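Local coordinates for short-chain dehydrogenase/reductase SDR (Paraburkholderia phymatum, PDB 5VA8), which binds NADP in a Rossmann-type fold and probably catalyses an NADP(H)-dependent oxidation or reduction, as other short-chain dehydrogenases/reductases do, at residues A[108-111]-A[112-116]; A[238-241]-A[242-246]; A[129-132]-A[133-137]. All coordinates share one frame; numbering follows the deposited sequence. Where two conformers were deposited one is given.

Overall arrangement
All three contacts are local, at or within helical turns and formed by consecutive residues, so none closes a long loop and none nests in or crosses another. Contact 1 comes first and caps the start of helix 110-138. Contact 3 lies near the end of the same helix, about 30 Å from contact 1 between centres, where three waters accompany a kink. Contact 2 follows much later, at the end of helix 233-243, on the opposite side of the chain's centre from contact 1. Contacts 1 and 3 both touch the second subunit, whereas contact 2 meets the third. Together they join helices flanking the parallel Rossmann sheet to two interfaces of the tetramer.

Contact 1: residues A[108-111]-A[112-116]; sequences FTHD and DWIRA. With MPO (3[N-morpholino]propane sulfonic acid), chain G.
Thr109 and Asp112 form a capping box that also holds a MOPS molecule, probably from the crystallisation liquor. Asp112 N donates to Thr109 OG1 at 2.9 Å, and Thr109 N returns an almost straight bond to Asp112 OD2 (2.9 Å, 175° at the hydrogen), met from above the carboxylate plane. Chi1 of Thr109, 67°, sets OG1 between the backbone N and the carbonyl carbon, where it accepts the capping bond while donating to sulfonate atom O3. The morpholine N1 of the ligand also donates to Asp112 OD2, at 2.7 Å, and, if protonated as that bond implies, would probably favour the ionised carboxylate.

Beside the cap, the edge of the Phe108 ring points to the face of the Trp113 six-membered ring in an offset edge-to-face pair, planes at 90°. A water links Phe108 O to Trp113 NE1, which it meets in the indole plane at 3.0 Å. On another side of the same first turn, Ile114 CG1 lies over a face of the His110 imidazole in a CH-pi contact. His110 NE2 is hydrogen-bonded to Glu118 OE1 of the second subunit, whose Phe171 packs edge-to-face with Trp113, while Phe108 and Trp113 also rest on Leu160 of helix 159-179.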
# COMPACT_ATOMS: atom_id res chain seq x y z
N PHE A 108 -27.30 5.77 3.79
CA PHE A 108 -27.26 4.46 3.16
C PHE A 108 -28.17 3.50 3.93
O PHE A 108 -28.04 3.37 5.15
CB PHE A 108 -25.84 3.89 3.15
CG PHE A 108 -24.84 4.68 2.33
CD1 PHE A 108 -25.24 5.53 1.32
CD2 PHE A 108 -23.49 4.52 2.59
CE1 PHE A 108 -24.28 6.23 0.58
CE2 PHE A 108 -22.54 5.22 1.86
CZ PHE A 108 -22.93 6.07 0.86
N THR A 109 -29.06 2.82 3.22
CA THR A 109 -29.88 1.81 3.87
C THR A 109 -29.21 0.45 3.77
O THR A 109 -28.28 0.24 2.98
CB THR A 109 -31.26 1.73 3.23
OG1 THR A 109 -31.14 1.25 1.89
CG2 THR A 109 -31.95 3.09 3.25
N HIS A 110 -29.69 -0.49 4.57
CA HIS A 110 -29.23 -1.87 4.45
C HIS A 110 -29.39 -2.36 3.01
O HIS A 110 -28.49 -3.01 2.45
CB HIS A 110 -30.00 -2.76 5.42
CG HIS A 110 -29.62 -4.20 5.34
ND1 HIS A 110 -30.42 -5.14 4.74
CD2 HIS A 110 -28.51 -4.85 5.75
CE1 HIS A 110 -29.83 -6.32 4.79
NE2 HIS A 110 -28.66 -6.17 5.41
N ASP A 111 -30.52 -2.04 2.39
CA ASP A 111 -30.76 -2.47 1.01
C ASP A 111 -29.79 -1.80 0.04
O ASP A 111 -29.37 -2.41 -0.94
CB ASP A 111 -32.20 -2.17 0.59
CG ASP A 111 -33.12 -3.36 0.75
OD1 ASP A 111 -34.35 -3.16 0.66
OD2 ASP A 111 -32.63 -4.47 0.98
N ASP A 112 -29.45 -0.53 0.28
CA ASP A 112 -28.43 0.12 -0.55
C ASP A 112 -27.13 -0.67 -0.53
O ASP A 112 -26.49 -0.87 -1.57
CB ASP A 112 -28.14 1.54 -0.05
CG ASP A 112 -29.23 2.53 -0.38
OD1 ASP A 112 -29.98 2.35 -1.36
OD2 ASP A 112 -29.32 3.52 0.38
N TRP A 113 -26.72 -1.10 0.67
CA TRP A 113 -25.49 -1.88 0.80
C TRP A 113 -25.59 -3.20 0.06
O TRP A 113 -24.66 -3.58 -0.66
CB TRP A 113 -25.18 -2.12 2.28
CG TRP A 113 -24.48 -0.95 2.90
CD1 TRP A 113 -24.97 -0.09 3.85
CD2 TRP A 113 -23.18 -0.48 2.56
NE1 TRP A 113 -24.03 0.87 4.14
CE2 TRP A 113 -22.92 0.66 3.36
CE3 TRP A 113 -22.20 -0.90 1.65
CZ2 TRP A 113 -21.72 1.37 3.29
CZ3 TRP A 113 -21.01 -0.19 1.58
CH2 TRP A 113 -20.79 0.93 2.39
N ILE A 114 -26.69 -3.93 0.25
CA ILE A 114 -26.80 -5.23 -0.40
C ILE A 114 -26.76 -5.06 -1.92
O ILE A 114 -26.08 -5.83 -2.62
CB ILE A 114 -28.08 -5.96 0.04
CG1 ILE A 114 -28.06 -6.22 1.55
CG2 ILE A 114 -28.24 -7.28 -0.72
CD1 ILE A 114 -26.97 -7.18 1.99
N ARG A 115 -27.47 -4.07 -2.45
CA ARG A 115 -27.47 -3.87 -3.89
C ARG A 115 -26.08 -3.52 -4.41
O ARG A 115 -25.67 -4.01 -5.47
CB ARG A 115 -28.49 -2.79 -4.27
CG ARG A 115 -29.92 -3.20 -3.95
CD ARG A 115 -30.89 -2.05 -4.14
NE ARG A 115 -31.01 -1.66 -5.53
CZ ARG A 115 -31.76 -0.65 -5.95
NH1 ARG A 115 -32.46 0.07 -5.07
NH2 ARG A 115 -31.83 -0.35 -7.24
N ALA A 116 -25.33 -2.68 -3.69
CA ALA A 116 -23.99 -2.34 -4.15
C ALA A 116 -23.08 -3.56 -4.08
O ALA A 116 -22.31 -3.82 -5.00
CB ALA A 116 -23.41 -1.19 -3.33
S1 MPO G . -34.12 2.23 -0.18
O1 MPO G . -35.24 1.52 -0.91
O2 MPO G . -34.89 3.09 0.80
O4 MPO G . -28.13 7.44 -0.93
N1 MPO G . -30.28 5.56 -1.12
C1 MPO G . -33.13 3.24 -1.32
O3 MPO G . -33.27 1.24 0.57
C2 MPO G . -32.32 4.30 -0.58
C3 MPO G . -31.60 5.19 -1.60
C4 MPO G . -29.42 5.82 -2.24
C5 MPO G . -28.05 6.33 -1.82
C6 MPO G . -28.99 7.20 0.18
C7 MPO G . -30.37 6.68 -0.24
O HOH W 1 -25.59 2.17 6.39

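Contact 2: residues A[238-241]-A[242-246]; sequences RACA and FLCSV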
# COMPACT_ATOMS: atom_id res chain seq x y z
N ARG A 238 -7.51 -0.48 -24.28
CA ARG A 238 -6.20 -0.96 -24.71
C ARG A 238 -5.43 -1.56 -23.54
O ARG A 238 -4.76 -2.59 -23.71
CB ARG A 238 -5.39 0.17 -25.35
CG ARG A 238 -6.07 0.86 -26.52
CD ARG A 238 -6.29 -0.06 -27.71
NE ARG A 238 -6.76 0.72 -28.86
CZ ARG A 238 -7.20 0.19 -30.00
NH1 ARG A 238 -7.25 -1.12 -30.16
NH2 ARG A 238 -7.60 0.99 -30.98
N ALA A 239 -5.51 -0.95 -22.36
CA ALA A 239 -4.87 -1.55 -21.19
C ALA A 239 -5.50 -2.89 -20.85
O ALA A 239 -4.79 -3.85 -20.51
CB ALA A 239 -4.95 -0.60 -19.99
N CYS A 240 -6.82 -2.98 -20.94
CA CYS A 240 -7.49 -4.26 -20.74
C CYS A 240 -6.98 -5.30 -21.73
O CYS A 240 -6.68 -6.44 -21.35
CB CYS A 240 -9.00 -4.07 -20.89
SG CYS A 240 -9.96 -5.58 -20.62
N ALA A 241 -6.86 -4.93 -23.00
CA ALA A 241 -6.40 -5.88 -24.01
C ALA A 241 -4.98 -6.35 -23.70
O ALA A 241 -4.67 -7.53 -23.86
CB ALA A 241 -6.48 -5.27 -25.41
N PHE A 242 -4.11 -5.44 -23.24
CA PHE A 242 -2.77 -5.89 -22.90
C PHE A 242 -2.80 -6.92 -21.77
O PHE A 242 -2.11 -7.95 -21.83
CB PHE A 242 -1.87 -4.72 -22.51
CG PHE A 242 -0.46 -5.15 -22.26
CD1 PHE A 242 0.40 -5.37 -23.32
CD2 PHE A 242 -0.03 -5.44 -20.98
CE1 PHE A 242 1.70 -5.82 -23.11
CE2 PHE A 242 1.27 -5.90 -20.76
CZ PHE A 242 2.13 -6.08 -21.82
N LEU A 243 -3.59 -6.67 -20.72
CA LEU A 243 -3.71 -7.64 -19.64
C LEU A 243 -4.23 -8.97 -20.15
O LEU A 243 -3.86 -10.03 -19.62
CB LEU A 243 -4.63 -7.13 -18.53
CG LEU A 243 -4.06 -6.07 -17.59
CD1 LEU A 243 -5.17 -5.54 -16.69
CD2 LEU A 243 -2.91 -6.64 -16.76
N CYS A 244 -5.08 -8.94 -21.16
CA CYS A 244 -5.65 -10.17 -21.68
C CYS A 244 -4.74 -10.90 -22.65
O CYS A 244 -5.10 -11.99 -23.11
CB CYS A 244 -7.00 -9.87 -22.36
SG CYS A 244 -8.29 -9.35 -21.21
N SER A 245 -3.57 -10.34 -22.95
CA SER A 245 -2.71 -10.86 -24.01
C SER A 245 -1.80 -11.97 -23.50
O SER A 245 -1.66 -12.22 -22.30
CB SER A 245 -1.85 -9.74 -24.59
OG SER A 245 -0.78 -9.44 -23.70
N VAL A 246 -1.13 -12.61 -24.46
CA VAL A 246 -0.12 -13.61 -24.13
C VAL A 246 1.15 -12.98 -23.59
O VAL A 246 2.08 -13.71 -23.21
CB VAL A 246 0.21 -14.49 -25.35
CG1 VAL A 246 -1.06 -15.16 -25.86
CG2 VAL A 246 0.91 -13.66 -26.45
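The Phe242 ring has Ser245 OG on one face, 4.3 Å above the plane and offset toward the rim, and it also meets the ring of Phe242 of the third subunit, the two planes at about 25°. Trp256 and Met9 of its own chain and Ala239 of that neighbour also pack against this side chain. Across the turn, Phe242 CB touches Ala239 O, and CG stands anti to the backbone N (chi1 -176°), which swings the ring out past the turn, to where the neighbouring subunit lies.

Ordinary helical bonds run from Phe242 N to Arg238 O and from Leu243 N to Ala239 O. The next is bent: Cys244 N reaches Cys240 O at 3.0 Å with only 141° at the hydrogen, and shares itself with Ala241 O through a weak second bond. By Ser245 the chain is no longer helical, and Phe242 O is gripped twice by Ser245, through N at 3.0 Å and through OG at 2.7 Å, the hydroxyl lying in the carbonyl plane on a lone pair.

Cys240 and Cys244 bring their sulfur atoms, SG to SG, to 4.2 Å, an apolar contact far too long for a disulfide. Cys240 packs on Cys31 and Cys244 on Leu35 of helix 26-37, and Leu243 covers Leu189 and Trp256 on strands 184-191 and 255-258. Helix-on-sheet packing of this kind is characteristic of the Rossmann fold, here with the helix also forming a subunit interface.

Contact 3: residues A[129-132]-A[133-137]; sequences RATI and DGMIS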
# COMPACT_ATOMS: atom_id res chain seq x y z
N ARG A 129 -16.53 -17.75 -10.56
CA ARG A 129 -16.79 -19.13 -10.15
C ARG A 129 -17.37 -19.94 -11.30
O ARG A 129 -17.05 -21.13 -11.46
CB ARG A 129 -17.74 -19.14 -8.95
CG ARG A 129 -17.89 -20.53 -8.34
CD ARG A 129 -18.65 -20.51 -7.03
NE ARG A 129 -20.05 -20.11 -7.20
CZ ARG A 129 -21.02 -20.91 -7.64
NH1 ARG A 129 -20.74 -22.17 -7.98
NH2 ARG A 129 -22.26 -20.46 -7.73
N ALA A 130 -18.20 -19.32 -12.15
CA ALA A 130 -18.84 -20.05 -13.23
C ALA A 130 -17.93 -20.28 -14.44
O ALA A 130 -18.26 -21.14 -15.27
CB ALA A 130 -20.09 -19.29 -13.69
N THR A 131 -16.80 -19.57 -14.55
CA THR A 131 -15.95 -19.67 -15.73
C THR A 131 -14.55 -20.19 -15.43
O THR A 131 -13.83 -20.53 -16.38
CB THR A 131 -15.84 -18.31 -16.43
OG1 THR A 131 -15.30 -17.34 -15.52
CG2 THR A 131 -17.22 -17.86 -16.91
N ILE A 132 -14.16 -20.28 -14.16
CA ILE A 132 -12.76 -20.56 -13.83
C ILE A 132 -12.40 -22.01 -14.16
O ILE A 132 -11.27 -22.28 -14.59
CB ILE A 132 -12.49 -20.20 -12.36
CG1 ILE A 132 -10.99 -20.30 -12.03
CG2 ILE A 132 -13.32 -21.07 -11.41
CD1 ILE A 132 -10.10 -19.43 -12.92
N ASP A 133 -13.33 -22.95 -13.97
CA ASP A 133 -13.03 -24.36 -14.23
C ASP A 133 -12.58 -24.58 -15.67
O ASP A 133 -11.62 -25.32 -15.93
CB ASP A 133 -14.25 -25.25 -13.95
CG ASP A 133 -14.58 -25.40 -12.46
OD1 ASP A 133 -13.82 -24.92 -11.59
OD2 ASP A 133 -15.61 -26.03 -12.16
N GLY A 134 -13.30 -23.97 -16.62
CA GLY A 134 -12.94 -24.13 -18.02
C GLY A 134 -11.61 -23.50 -18.36
O GLY A 134 -10.81 -24.06 -19.12
N MET A 135 -11.34 -22.31 -17.80
CA MET A 135 -10.04 -21.68 -18.05
C MET A 135 -8.91 -22.57 -17.54
O MET A 135 -7.90 -22.76 -18.22
CB MET A 135 -9.98 -20.31 -17.37
CG MET A 135 -10.93 -19.29 -17.97
SD MET A 135 -10.75 -17.71 -17.10
CE MET A 135 -11.99 -16.73 -17.96
N ILE A 136 -9.06 -23.10 -16.32
CA ILE A 136 -8.04 -23.98 -15.76
C ILE A 136 -7.85 -25.20 -16.65
O ILE A 136 -6.71 -25.61 -16.94
CB ILE A 136 -8.43 -24.36 -14.32
CG1 ILE A 136 -8.23 -23.17 -13.39
CG2 ILE A 136 -7.66 -25.60 -13.85
CD1 ILE A 136 -8.74 -23.41 -11.98
N SER A 137 -8.95 -25.77 -17.14
CA SER A 137 -8.87 -26.98 -17.95
C SER A 137 -8.12 -26.75 -19.25
O SER A 137 -7.53 -27.69 -19.81
CB SER A 137 -10.28 -27.51 -18.23
OG SER A 137 -10.91 -26.82 -19.30
O HOH W 2 -16.29 -22.91 -13.43
O HOH W 3 -16.15 -23.34 -9.91
O HOH W 4 -16.04 -23.16 -16.29
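Arg129 O is gripped by two waters, each donating to it at 2.8 Å, and both lead on to Asp133. One accepts from Asp133 N at 3.0 Å; the other gives a longer bond to Asp133 OD1. A third water accepts from Gly134 N and donates to Ala130 O. Waters thus stand in for the direct bonds that N of Asp133 and Gly134 lack to the preceding turn, and the helix is kinked there.

Direct bonding resumes after the kink. Met135 N makes a weak bond of 3.4 Å to Thr131 O, whereas Ile136 N to Ile132 O is short and straight, 2.9 Å with 170° at the hydrogen.

Beside the second subunit, whose Phe105 meets Ile132 and whose Arg106 meets Ile136, Ile136 CD1 comes within 3.8 Å of Ile132 CG1. Toward the sheet, Met135, extended beyond CG, lies alongside Thr131, pointing the same way; Met135 CG is 3.5 Å from Thr131 O. The Thr131 hydroxyl bonds back to Leu127 O. Thr131 and Met135 rest on Leu93 of strand 92-95, Ile132 and Met135 on Val184. Waters bridging carbonyl and amide groups that lack direct bonds are a familiar feature of kinked alpha-helices; here the helix packs on the Rossmann sheet.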